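Local coordinates for cobalamin biosynthesis protein CobN (Mycobacterium tuberculosis, PDB 7C6O) that serves as the large, catalytic subunit of cobaltochelatase, which probably inserts cobalt into the corrin ring during aerobic cobalamin biosynthesis, at residues A[628-633]-A[748-753]; A[633-638]-A[648-653]; A[653-658]-A[676-681]; A[665-670]-A[682-687]. One frame throughout, in Å; residues are numbered along the deposited sequence.

Interaction 1: A[628-633]-A[748-753]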
loop_
_atom_site.group_PDB
_atom_site.type_symbol
_atom_site.label_atom_id
_atom_site.label_comp_id
_atom_site.label_asym_id
_atom_site.label_seq_id
_atom_site.Cartn_x
_atom_site.Cartn_y
_atom_site.Cartn_z
ATOM N N ARG A 628 28.240 -21.493 22.946
ATOM C CA ARG A 628 29.091 -21.766 24.102
ATOM C C ARG A 628 28.545 -21.092 25.354
ATOM O O ARG A 628 28.583 -21.669 26.447
ATOM C CB ARG A 628 30.522 -21.302 23.824
ATOM C CG ARG A 628 31.563 -21.886 24.784
ATOM C CD ARG A 628 32.893 -21.143 24.692
ATOM N NE ARG A 628 33.271 -20.849 23.312
ATOM C CZ ARG A 628 33.890 -21.708 22.507
ATOM N NH1 ARG A 628 34.208 -22.919 22.942
ATOM N NH2 ARG A 628 34.193 -21.352 21.266
ATOM N N LEU A 629 28.030 -19.866 25.215
ATOM C CA LEU A 629 27.443 -19.171 26.358
ATOM C C LEU A 629 26.234 -19.923 26.894
ATOM O O LEU A 629 26.049 -20.034 28.112
ATOM C CB LEU A 629 27.057 -17.746 25.962
ATOM C CG LEU A 629 26.328 -16.918 27.022
ATOM C CD1 LEU A 629 27.192 -16.750 28.261
ATOM C CD2 LEU A 629 25.935 -15.567 26.449
ATOM N N GLU A 630 25.393 -20.432 25.993
ATOM C CA GLU A 630 24.274 -21.280 26.387
ATOM C C GLU A 630 24.736 -22.427 27.277
ATOM O O GLU A 630 24.111 -22.724 28.303
ATOM C CB GLU A 630 23.587 -21.808 25.127
ATOM C CG GLU A 630 22.251 -22.483 25.322
ATOM C CD GLU A 630 21.559 -22.735 23.994
ATOM O OE1 GLU A 630 22.267 -22.931 22.983
ATOM O OE2 GLU A 630 20.314 -22.714 23.954
ATOM N N GLN A 631 25.847 -23.069 26.911
ATOM C CA GLN A 631 26.360 -24.185 27.699
ATOM C C GLN A 631 26.825 -23.724 29.075
ATOM O O GLN A 631 26.587 -24.406 30.080
ATOM C CB GLN A 631 27.500 -24.871 26.946
ATOM C CG GLN A 631 27.137 -25.304 25.531
ATOM C CD GLN A 631 28.348 -25.698 24.703
ATOM O OE1 GLN A 631 29.474 -25.743 25.205
ATOM N NE2 GLN A 631 28.122 -25.984 23.426
ATOM N N LEU A 632 27.493 -22.569 29.142
ATOM C CA LEU A 632 27.972 -22.074 30.430
ATOM C C LEU A 632 26.815 -21.643 31.325
ATOM O O LEU A 632 26.875 -21.819 32.548
ATOM C CB LEU A 632 28.954 -20.921 30.225
ATOM C CG LEU A 632 30.302 -21.273 29.590
ATOM C CD1 LEU A 632 31.201 -20.045 29.517
ATOM C CD2 LEU A 632 30.982 -22.393 30.358
ATOM N N LEU A 633 25.755 -21.075 30.737
ATOM C CA LEU A 633 24.585 -20.701 31.530
ATOM C C LEU A 633 23.938 -21.923 32.170
ATOM O O LEU A 633 23.551 -21.885 33.345
ATOM C CB LEU A 633 23.564 -19.961 30.663
ATOM C CG LEU A 633 23.956 -18.582 30.130
ATOM C CD1 LEU A 633 22.799 -17.959 29.366
ATOM C CD2 LEU A 633 24.408 -17.676 31.262
ATOM N N ASP A 748 8.574 -16.087 29.288
ATOM C CA ASP A 748 8.873 -17.510 29.343
ATOM C C ASP A 748 10.363 -17.738 29.565
ATOM O O ASP A 748 11.207 -17.046 28.988
ATOM C CB ASP A 748 8.415 -18.199 28.058
ATOM C CG ASP A 748 6.906 -18.327 27.973
ATOM O OD1 ASP A 748 6.299 -18.864 28.924
ATOM O OD2 ASP A 748 6.326 -17.885 26.958
ATOM N N GLU A 749 10.678 -18.715 30.409
ATOM C CA GLU A 749 12.062 -19.011 30.744
ATOM C C GLU A 749 12.776 -19.666 29.565
ATOM O O GLU A 749 12.181 -20.424 28.794
ATOM C CB GLU A 749 12.124 -19.919 31.973
ATOM C CG GLU A 749 13.513 -20.095 32.562
ATOM C CD GLU A 749 13.479 -20.677 33.962
ATOM O OE1 GLU A 749 12.470 -20.465 34.669
ATOM O OE2 GLU A 749 14.456 -21.348 34.356
ATOM N N ARG A 750 14.074 -19.368 29.446
ATOM C CA ARG A 750 14.850 -19.796 28.284
ATOM C C ARG A 750 14.813 -21.308 28.099
ATOM O O ARG A 750 14.634 -21.799 26.978
ATOM C CB ARG A 750 16.294 -19.311 28.421
ATOM C CG ARG A 750 17.249 -19.908 27.405
ATOM C CD ARG A 750 18.669 -19.389 27.586
ATOM N NE ARG A 750 19.300 -19.869 28.814
ATOM C CZ ARG A 750 19.911 -21.045 28.931
ATOM N NH1 ARG A 750 19.968 -21.870 27.895
ATOM N NH2 ARG A 750 20.464 -21.399 30.084
ATOM N N ALA A 751 14.972 -22.065 29.186
ATOM C CA ALA A 751 15.064 -23.517 29.061
ATOM C C ALA A 751 13.747 -24.126 28.600
ATOM O O ALA A 751 13.739 -25.054 27.782
ATOM C CB ALA A 751 15.500 -24.131 30.391
ATOM N N THR A 752 12.620 -23.619 29.107
ATOM C CA THR A 752 11.334 -24.217 28.759
ATOM C C THR A 752 10.898 -23.842 27.348
ATOM O O THR A 752 10.137 -24.588 26.721
ATOM C CB THR A 752 10.266 -23.812 29.775
ATOM O OG1 THR A 752 10.320 -22.397 29.989
ATOM C CG2 THR A 752 10.494 -24.533 31.096
ATOM N N VAL A 753 11.363 -22.701 26.830
ATOM C CA VAL A 753 11.085 -22.360 25.437
ATOM C C VAL A 753 11.677 -23.411 24.509
ATOM O O VAL A 753 11.021 -23.872 23.566
ATOM C CB VAL A 753 11.615 -20.951 25.110
ATOM C CG1 VAL A 753 11.495 -20.675 23.616
ATOM C CG2 VAL A 753 10.863 -19.900 25.905
#
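R750 lays its guanidinium on the hydrocarbon of L633 and E630, a van der Waals contact with no hydrogen bond or salt bridge between the two segments, which joins the first turn of helix 750-769 to the middle of helix 624-642. The helices stay well apart, the nearest CA atoms, those of E630 and R750, being 9.7 Å from each other, and the long side chain bridges the gap. R750 leaves its backbone with CG anti to N and runs straight until it bends at chi3 (69°), which turns the guanidinium against the other helix. L633 CD1 lies over one face of that group, 4.0 Å from R750 NE, while L633 CB comes to 3.5 Å from R750 NH2. E630 crosses the arginine at a slant and uses its aliphatic part: its CG meets R750 NH1 at 3.5 Å. The E630 carboxylate is turned 61° from the guanidinium plane, and its OE2 stays 4.0 Å from R750 NH1, too far for a salt bridge. Both charged ends find their main partners beyond this pair, E630 with K693 and R750 with D686 and D634. The case illustrates how an arginine can be held by carboxylates at its nitrogens and by hydrocarbon on a face. Helix 675-694 lies against helix 624-642, L689 touching E630 and L633 and V685 touching L629, while helix 647-660 covers L629 and L632.

Interaction 2: A[633-638]-A[648-653]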
loop_
_atom_site.group_PDB
_atom_site.type_symbol
_atom_site.label_atom_id
_atom_site.label_comp_id
_atom_site.label_asym_id
_atom_site.label_seq_id
_atom_site.Cartn_x
_atom_site.Cartn_y
_atom_site.Cartn_z
ATOM N N LEU A 633 25.755 -21.075 30.737
ATOM C CA LEU A 633 24.585 -20.701 31.530
ATOM C C LEU A 633 23.938 -21.923 32.170
ATOM O O LEU A 633 23.551 -21.885 33.345
ATOM C CB LEU A 633 23.564 -19.961 30.663
ATOM C CG LEU A 633 23.956 -18.582 30.130
ATOM C CD1 LEU A 633 22.799 -17.959 29.366
ATOM C CD2 LEU A 633 24.408 -17.676 31.262
ATOM N N ASP A 634 23.798 -23.012 31.408
ATOM C CA ASP A 634 23.275 -24.248 31.980
ATOM C C ASP A 634 24.156 -24.738 33.120
ATOM O O ASP A 634 23.653 -25.159 34.169
ATOM C CB ASP A 634 23.158 -25.326 30.903
ATOM C CG ASP A 634 22.150 -24.977 29.833
ATOM O OD1 ASP A 634 21.310 -24.081 30.069
ATOM O OD2 ASP A 634 22.195 -25.608 28.755
ATOM N N GLU A 635 25.476 -24.693 32.931
ATOM C CA GLU A 635 26.388 -25.093 33.997
ATOM C C GLU A 635 26.245 -24.183 35.210
ATOM O O GLU A 635 26.302 -24.648 36.355
ATOM C CB GLU A 635 27.827 -25.086 33.480
ATOM C CG GLU A 635 28.859 -25.560 34.490
ATOM C CD GLU A 635 30.246 -25.686 33.886
ATOM O OE1 GLU A 635 30.382 -25.499 32.657
ATOM O OE2 GLU A 635 31.201 -25.971 34.640
ATOM N N HIS A 636 26.051 -22.884 34.979
ATOM C CA HIS A 636 25.846 -21.958 36.089
ATOM C C HIS A 636 24.612 -22.336 36.898
ATOM O O HIS A 636 24.632 -22.295 38.135
ATOM C CB HIS A 636 25.730 -20.528 35.562
ATOM C CG HIS A 636 25.458 -19.510 36.626
ATOM N ND1 HIS A 636 24.185 -19.209 37.059
ATOM C CD2 HIS A 636 26.296 -18.724 37.341
ATOM C CE1 HIS A 636 24.250 -18.282 37.998
ATOM N NE2 HIS A 636 25.520 -17.969 38.187
ATOM N N ALA A 637 23.527 -22.711 36.216
ATOM C CA ALA A 637 22.310 -23.097 36.921
ATOM C C ALA A 637 22.540 -24.337 37.775
ATOM O O ALA A 637 22.012 -24.442 38.888
ATOM C CB ALA A 637 21.177 -23.330 35.923
ATOM N N SER A 638 23.333 -25.287 37.271
ATOM C CA SER A 638 23.619 -26.491 38.044
ATOM C C SER A 638 24.477 -26.173 39.261
ATOM O O SER A 638 24.223 -26.686 40.358
ATOM C CB SER A 638 24.306 -27.530 37.158
ATOM O OG SER A 638 23.489 -27.876 36.055
ATOM N N PRO A 648 31.492 -18.336 41.906
ATOM C CA PRO A 648 32.468 -17.362 41.380
ATOM C C PRO A 648 33.298 -17.885 40.218
ATOM O O PRO A 648 33.615 -17.118 39.301
ATOM C CB PRO A 648 33.334 -17.050 42.606
ATOM C CG PRO A 648 32.417 -17.237 43.750
ATOM C CD PRO A 648 31.547 -18.406 43.379
ATOM N N ALA A 649 33.653 -19.172 40.223
ATOM C CA ALA A 649 34.485 -19.712 39.153
ATOM C C ALA A 649 33.733 -19.740 37.826
ATOM O O ALA A 649 34.274 -19.342 36.788
ATOM C CB ALA A 649 34.976 -21.111 39.523
ATOM N N ILE A 650 32.484 -20.210 37.838
ATOM C CA ILE A 650 31.720 -20.255 36.596
ATOM C C ILE A 650 31.308 -18.850 36.171
ATOM O O ILE A 650 31.196 -18.566 34.971
ATOM C CB ILE A 650 30.508 -21.198 36.742
ATOM C CG1 ILE A 650 29.778 -21.354 35.404
ATOM C CG2 ILE A 650 29.556 -20.709 37.819
ATOM C CD1 ILE A 650 30.639 -21.951 34.308
ATOM N N ARG A 651 31.099 -17.942 37.132
ATOM C CA ARG A 651 30.844 -16.547 36.787
ATOM C C ARG A 651 32.023 -15.946 36.029
ATOM O O ARG A 651 31.832 -15.193 35.066
ATOM C CB ARG A 651 30.557 -15.723 38.044
ATOM C CG ARG A 651 29.224 -15.999 38.732
ATOM C CD ARG A 651 29.021 -15.013 39.883
ATOM N NE ARG A 651 27.835 -15.294 40.689
ATOM C CZ ARG A 651 27.863 -15.595 41.984
ATOM N NH1 ARG A 651 29.019 -15.652 42.630
ATOM N NH2 ARG A 651 26.732 -15.834 42.636
ATOM N N GLN A 652 33.250 -16.266 36.451
ATOM C CA GLN A 652 34.428 -15.757 35.756
ATOM C C GLN A 652 34.510 -16.303 34.337
ATOM O O GLN A 652 34.859 -15.570 33.404
ATOM C CB GLN A 652 35.699 -16.105 36.533
ATOM C CG GLN A 652 35.877 -15.335 37.832
ATOM C CD GLN A 652 37.173 -15.679 38.545
ATOM O OE1 GLN A 652 37.983 -16.460 38.046
ATOM N NE2 GLN A 652 37.373 -15.095 39.721
ATOM N N GLN A 653 34.206 -17.593 34.157
ATOM C CA GLN A 653 34.181 -18.169 32.814
ATOM C C GLN A 653 33.178 -17.450 31.924
ATOM O O GLN A 653 33.462 -17.167 30.753
ATOM C CB GLN A 653 33.840 -19.656 32.874
ATOM C CG GLN A 653 34.918 -20.550 33.448
ATOM C CD GLN A 653 34.538 -22.016 33.359
ATOM O OE1 GLN A 653 34.297 -22.542 32.272
ATOM N NE2 GLN A 653 34.461 -22.679 34.507
HETATM O O HOH W 1 32.985 -25.071 32.238
HETATM O O HOH W 2 33.599 -25.070 35.346
#
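H636 and I650 mark the closest approach of two nearly antiparallel helices, with CA atoms 6.1 Å apart, segment axes coming within 9.8 Å and N-to-C directions at 168°. I650 supplies most of the apolar contact, its two branches serving different neighbours. CG1 lies anti to the backbone N (chi1 -175°), and its CD1 sits over the face of the E635 carboxylate, 3.8 Å from E635 CD; the other branch, CG2, meets H636 CD2 at the same 3.8 Å. R651 adds its aliphatic CG at the edge of the imidazole, 4.2 Å from H636 NE2. The polar end of H636 and that of R651 both turn to D679 of helix 675-694, so one carboxylate gathers side chains from both helices. On the exposed flank, two waters link E635 with Q653. Water 1 donates to E635 OE1 at 2.7 Å and to Q653 OE1 at 2.8 Å, whereas water 2 donates to E635 OE2 and accepts from Q653 NE2. The amide of Q653 thus accepts through OE1 and donates through NE2. Two successive antiparallel helices joined by a short connection form an alpha-alpha hairpin, here helices 624-642 and 647-660.

Interaction 3: A[653-658]-A[676-681]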
loop_
_atom_site.group_PDB
_atom_site.type_symbol
_atom_site.label_atom_id
_atom_site.label_comp_id
_atom_site.label_asym_id
_atom_site.label_seq_id
_atom_site.Cartn_x
_atom_site.Cartn_y
_atom_site.Cartn_z
ATOM N N GLN A 653 34.206 -17.593 34.157
ATOM C CA GLN A 653 34.181 -18.169 32.814
ATOM C C GLN A 653 33.178 -17.450 31.924
ATOM O O GLN A 653 33.462 -17.167 30.753
ATOM C CB GLN A 653 33.840 -19.656 32.874
ATOM C CG GLN A 653 34.918 -20.550 33.448
ATOM C CD GLN A 653 34.538 -22.016 33.359
ATOM O OE1 GLN A 653 34.297 -22.542 32.272
ATOM N NE2 GLN A 653 34.461 -22.679 34.507
ATOM N N ILE A 654 31.992 -17.160 32.461
ATOM C CA ILE A 654 30.956 -16.496 31.677
ATOM C C ILE A 654 31.372 -15.073 31.339
ATOM O O ILE A 654 31.193 -14.611 30.204
ATOM C CB ILE A 654 29.613 -16.540 32.430
ATOM C CG1 ILE A 654 29.082 -17.975 32.483
ATOM C CG2 ILE A 654 28.595 -15.603 31.786
ATOM C CD1 ILE A 654 27.830 -18.140 33.330
ATOM N N TRP A 655 31.945 -14.354 32.310
ATOM C CA TRP A 655 32.363 -12.980 32.051
ATOM C C TRP A 655 33.506 -12.932 31.047
ATOM O O TRP A 655 33.541 -12.054 30.176
ATOM C CB TRP A 655 32.765 -12.287 33.352
ATOM C CG TRP A 655 33.012 -10.828 33.155
ATOM C CD1 TRP A 655 34.195 -10.166 33.306
ATOM C CD2 TRP A 655 32.056 -9.852 32.731
ATOM N NE1 TRP A 655 34.031 -8.834 33.015
ATOM C CE2 TRP A 655 32.726 -8.615 32.658
ATOM C CE3 TRP A 655 30.696 -9.901 32.413
ATOM C CZ2 TRP A 655 32.083 -7.442 32.279
ATOM C CZ3 TRP A 655 30.059 -8.733 32.038
ATOM C CH2 TRP A 655 30.752 -7.520 31.977
ATOM N N THR A 656 34.450 -13.871 31.154
ATOM C CA THR A 656 35.523 -13.965 30.170
ATOM C C THR A 656 34.961 -14.167 28.767
ATOM O O THR A 656 35.383 -13.503 27.815
ATOM C CB THR A 656 36.472 -15.103 30.543
ATOM O OG1 THR A 656 37.227 -14.735 31.705
ATOM C CG2 THR A 656 37.422 -15.415 29.394
ATOM N N LEU A 657 33.992 -15.074 28.625
ATOM C CA LEU A 657 33.389 -15.315 27.317
ATOM C C LEU A 657 32.652 -14.080 26.813
ATOM O O LEU A 657 32.806 -13.685 25.652
ATOM C CB LEU A 657 32.445 -16.515 27.385
ATOM C CG LEU A 657 31.650 -16.807 26.108
ATOM C CD1 LEU A 657 32.576 -16.970 24.905
ATOM C CD2 LEU A 657 30.794 -18.046 26.294
ATOM N N ILE A 658 31.846 -13.457 27.677
ATOM C CA ILE A 658 31.085 -12.270 27.286
ATOM C C ILE A 658 32.023 -11.170 26.801
ATOM O O ILE A 658 31.790 -10.545 25.760
ATOM C CB ILE A 658 30.203 -11.791 28.454
ATOM C CG1 ILE A 658 29.009 -12.731 28.643
ATOM C CG2 ILE A 658 29.729 -10.357 28.230
ATOM C CD1 ILE A 658 28.146 -12.406 29.855
ATOM N N ASP A 676 27.404 -9.924 43.887
ATOM C CA ASP A 676 26.051 -10.186 44.363
ATOM C C ASP A 676 24.977 -9.599 43.454
ATOM O O ASP A 676 23.787 -9.715 43.765
ATOM C CB ASP A 676 25.887 -9.669 45.801
ATOM C CG ASP A 676 25.930 -8.154 45.901
ATOM O OD1 ASP A 676 25.295 -7.611 46.829
ATOM O OD2 ASP A 676 26.586 -7.506 45.057
ATOM N N SER A 677 25.364 -8.979 42.340
ATOM C CA SER A 677 24.436 -8.599 41.285
ATOM C C SER A 677 24.673 -9.376 39.998
ATOM O O SER A 677 23.951 -9.162 39.018
ATOM C CB SER A 677 24.533 -7.094 41.006
ATOM O OG SER A 677 24.005 -6.338 42.081
ATOM N N PHE A 678 25.655 -10.282 39.983
ATOM C CA PHE A 678 26.039 -10.959 38.748
ATOM C C PHE A 678 24.953 -11.919 38.271
ATOM O O PHE A 678 24.652 -11.974 37.072
ATOM C CB PHE A 678 27.358 -11.701 38.959
ATOM C CG PHE A 678 28.055 -12.084 37.686
ATOM C CD1 PHE A 678 29.037 -11.268 37.147
ATOM C CD2 PHE A 678 27.738 -13.264 37.032
ATOM C CE1 PHE A 678 29.686 -11.616 35.976
ATOM C CE2 PHE A 678 28.383 -13.622 35.863
ATOM C CZ PHE A 678 29.360 -12.795 35.333
ATOM N N ASP A 679 24.357 -12.683 39.190
ATOM C CA ASP A 679 23.336 -13.650 38.796
ATOM C C ASP A 679 22.077 -12.968 38.277
ATOM O O ASP A 679 21.393 -13.520 37.408
ATOM C CB ASP A 679 23.000 -14.567 39.970
ATOM C CG ASP A 679 24.163 -15.449 40.362
ATOM O OD1 ASP A 679 25.188 -15.426 39.648
ATOM O OD2 ASP A 679 24.057 -16.160 41.383
ATOM N N ASP A 680 21.747 -11.785 38.800
ATOM C CA ASP A 680 20.632 -11.026 38.248
ATOM C C ASP A 680 20.935 -10.576 36.826
ATOM O O ASP A 680 20.045 -10.555 35.968
ATOM C CB ASP A 680 20.319 -9.822 39.136
ATOM C CG ASP A 680 19.080 -9.071 38.684
ATOM O OD1 ASP A 680 18.211 -9.688 38.033
ATOM O OD2 ASP A 680 18.980 -7.860 38.973
ATOM N N MET A 681 22.191 -10.210 36.560
ATOM C CA MET A 681 22.590 -9.864 35.203
ATOM C C MET A 681 22.440 -11.052 34.261
ATOM O O MET A 681 22.088 -10.875 33.090
ATOM C CB MET A 681 24.030 -9.348 35.205
ATOM C CG MET A 681 24.571 -8.949 33.843
ATOM S SD MET A 681 25.352 -10.321 32.972
ATOM C CE MET A 681 26.674 -10.748 34.100
#
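W655 meets F678 and M681 where helix 647-660 faces helix 675-694, two members of a helical bundle to which helix 624-642 also belongs. Their backbones are not close, W655 and F678 being the nearest pair with CA atoms 9.4 Å apart, so large side chains fill the interval. Apolar contacts dominate. F678 has CG anti to its N (chi1 -163°), which sends the phenyl ring across to the other helix, where its far edge abuts the root of the indole: W655 CB lies near the plane of that ring, 4.0 Å from F678 CZ. The six-membered part of the tryptophan joins in through CE3, at 4.1 Å from F678 CE1. The two aromatic side chains run at a slant to one another, and their meeting is one of edge and methylene instead of a stack. M681, one turn further on, adds its terminal methyl, 4.4 Å from W655 CE3. I654 and I658, whose CB atoms also point toward helix 675-694, border the contact at longer range.

One interaction involving charge lies beside this apolar patch. R672, in the loop just before helix 675-694, makes a cation-pi contact with the W655 ring and also touches F678. Within helix 675-694 the cluster is closed by a CH-pi contact: the bent chain of M681 sets its methyl, CE, 3.5 Å above the plane of the F678 ring, over its centre.

Interaction 4: A[665-670]-A[682-687]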
loop_
_atom_site.group_PDB
_atom_site.type_symbol
_atom_site.label_atom_id
_atom_site.label_comp_id
_atom_site.label_asym_id
_atom_site.label_seq_id
_atom_site.Cartn_x
_atom_site.Cartn_y
_atom_site.Cartn_z
ATOM N N HIS A 665 28.717 -5.507 24.480
ATOM C CA HIS A 665 28.073 -4.518 23.625
ATOM C C HIS A 665 26.601 -4.857 23.416
ATOM O O HIS A 665 25.725 -3.999 23.584
ATOM C CB HIS A 665 28.810 -4.428 22.286
ATOM C CG HIS A 665 28.246 -3.401 21.353
ATOM N ND1 HIS A 665 27.810 -3.709 20.082
ATOM C CD2 HIS A 665 28.040 -2.073 21.509
ATOM C CE1 HIS A 665 27.364 -2.613 19.494
ATOM N NE2 HIS A 665 27.490 -1.607 20.339
ATOM N N ASP A 666 26.310 -6.112 23.053
ATOM C CA ASP A 666 24.924 -6.554 22.912
ATOM C C ASP A 666 24.134 -6.311 24.189
ATOM O O ASP A 666 22.966 -5.905 24.142
ATOM C CB ASP A 666 24.873 -8.042 22.562
ATOM C CG ASP A 666 25.708 -8.391 21.357
ATOM O OD1 ASP A 666 26.936 -8.167 21.396
ATOM O OD2 ASP A 666 25.136 -8.912 20.378
ATOM N N LEU A 667 24.754 -6.561 25.339
ATOM C CA LEU A 667 24.075 -6.547 26.625
ATOM C C LEU A 667 24.110 -5.189 27.311
ATOM O O LEU A 667 23.534 -5.047 28.395
ATOM C CB LEU A 667 24.692 -7.609 27.540
ATOM C CG LEU A 667 24.570 -9.042 27.019
ATOM C CD1 LEU A 667 25.493 -9.977 27.778
ATOM C CD2 LEU A 667 23.129 -9.525 27.111
ATOM N N GLY A 668 24.758 -4.195 26.712
ATOM C CA GLY A 668 24.811 -2.871 27.314
ATOM C C GLY A 668 25.522 -2.834 28.648
ATOM O O GLY A 668 25.092 -2.117 29.561
ATOM N N LEU A 669 26.606 -3.593 28.785
ATOM C CA LEU A 669 27.344 -3.695 30.038
ATOM C C LEU A 669 28.624 -2.876 29.929
ATOM O O LEU A 669 29.570 -3.276 29.244
ATOM C CB LEU A 669 27.657 -5.154 30.360
ATOM C CG LEU A 669 26.445 -6.054 30.606
ATOM C CD1 LEU A 669 26.888 -7.499 30.784
ATOM C CD2 LEU A 669 25.661 -5.571 31.819
ATOM N N THR A 670 28.653 -1.730 30.612
ATOM C CA THR A 670 29.838 -0.882 30.621
ATOM C C THR A 670 30.905 -1.376 31.587
ATOM O O THR A 670 32.065 -0.965 31.471
ATOM C CB THR A 670 29.457 0.557 30.982
ATOM O OG1 THR A 670 28.828 0.574 32.271
ATOM C CG2 THR A 670 28.503 1.135 29.947
ATOM N N LEU A 682 22.686 -12.267 34.756
ATOM C CA LEU A 682 22.561 -13.449 33.909
ATOM C C LEU A 682 21.112 -13.735 33.547
ATOM O O LEU A 682 20.846 -14.348 32.507
ATOM C CB LEU A 682 23.183 -14.663 34.596
ATOM C CG LEU A 682 24.698 -14.616 34.798
ATOM C CD1 LEU A 682 25.181 -15.912 35.421
ATOM C CD2 LEU A 682 25.418 -14.350 33.482
ATOM N N LEU A 683 20.162 -13.312 34.386
ATOM C CA LEU A 683 18.760 -13.412 34.000
ATOM C C LEU A 683 18.472 -12.567 32.769
ATOM O O LEU A 683 17.652 -12.953 31.928
ATOM C CB LEU A 683 17.856 -12.995 35.161
ATOM C CG LEU A 683 17.962 -13.840 36.431
ATOM C CD1 LEU A 683 16.935 -13.387 37.457
ATOM C CD2 LEU A 683 17.796 -15.319 36.116
ATOM N N HIS A 684 19.139 -11.417 32.646
ATOM C CA HIS A 684 19.022 -10.607 31.438
ATOM C C HIS A 684 19.689 -11.296 30.252
ATOM O O HIS A 684 19.163 -11.269 29.133
ATOM C CB HIS A 684 19.630 -9.225 31.691
ATOM C CG HIS A 684 19.859 -8.416 30.452
ATOM N ND1 HIS A 684 18.842 -8.057 29.595
ATOM C CD2 HIS A 684 20.992 -7.879 29.937
ATOM C CE1 HIS A 684 19.339 -7.343 28.600
ATOM N NE2 HIS A 684 20.641 -7.220 28.784
ATOM N N VAL A 685 20.842 -11.927 30.482
ATOM C CA VAL A 685 21.509 -12.685 29.425
ATOM C C VAL A 685 20.631 -13.845 28.971
ATOM O O VAL A 685 20.538 -14.140 27.772
ATOM C CB VAL A 685 22.887 -13.174 29.908
ATOM C CG1 VAL A 685 23.579 -13.991 28.823
ATOM C CG2 VAL A 685 23.748 -11.997 30.323
ATOM N N ASP A 686 19.979 -14.518 29.925
ATOM C CA ASP A 686 19.057 -15.607 29.606
ATOM C C ASP A 686 17.983 -15.159 28.624
ATOM O O ASP A 686 17.721 -15.830 27.619
ATOM C CB ASP A 686 18.401 -16.127 30.887
ATOM C CG ASP A 686 19.039 -17.398 31.402
ATOM O OD1 ASP A 686 19.531 -18.197 30.578
ATOM O OD2 ASP A 686 19.036 -17.600 32.636
ATOM N N GLY A 687 17.334 -14.031 28.915
ATOM C CA GLY A 687 16.294 -13.539 28.028
ATOM C C GLY A 687 16.833 -13.124 26.673
ATOM O O GLY A 687 16.207 -13.382 25.641
#
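The C-terminal end of the short helix 663-666 rests through L667 on helix 675-694, where H684 and V685 receive it. L667 and V685 carry the closest CA pair, 7.2 Å apart, and the leucine divides its two methyls between the neighbours. CG stands anti to the carbonyl carbon (chi1 -61°), from where CD1 meets V685 CG2 at 3.7 Å, the side chains crossing at about a right angle. CD2 serves H684 instead, 3.8 Å from its NE2, as leucine and histidine slide past each other in opposite directions. The imidazole also approaches the main chain: L667 O lies at the ring edge, near its plane, with NE2 3.6 Å away, a distance of contact and not of a hydrogen bond.

L667 directly precedes the residue at which the helix gives way. G668 leaves helical geometry with positive phi (63°) and two bonds back into the last turn, a Schellman motif; one of these runs from G668 N to H665 O, 3.3 Å. Beyond the glycine, L669 points toward the same helix and touches M681, as well as W655 of helix 647-660.

L667 and V685 are buried, whereas H684 lies at the exposed border of the contact. W688, one turn beyond H684 on helix 675-694, touches both D666 and L667. Just before L667 in the chain, D666 and H665 also reach another part of the protein: D666 forms a salt bridge with R1120 of helix 1111-1123, and the H665 ring meets that of W1163 nearly perpendicularly.

Overall arrangement
Read from the N terminus, interaction 1 opens first, on helix 624-642, and closes last, at helix 750-769, so its long loop encloses the other three. Within it, interaction 2 closes the short hairpin between helices 624-642 and 647-660. Interaction 3 starts from Q653, where interaction 2 ends, and ties helix 647-660 to helix 675-694. Interaction 4 opens at 665-670 before interaction 3 has closed and ends at 682-687, so these two cross. L633 is common to interactions 1 and 2, and R750 of the former bonds D634 of the latter. Together they bind one peripheral helical bundle far from the chain's centre.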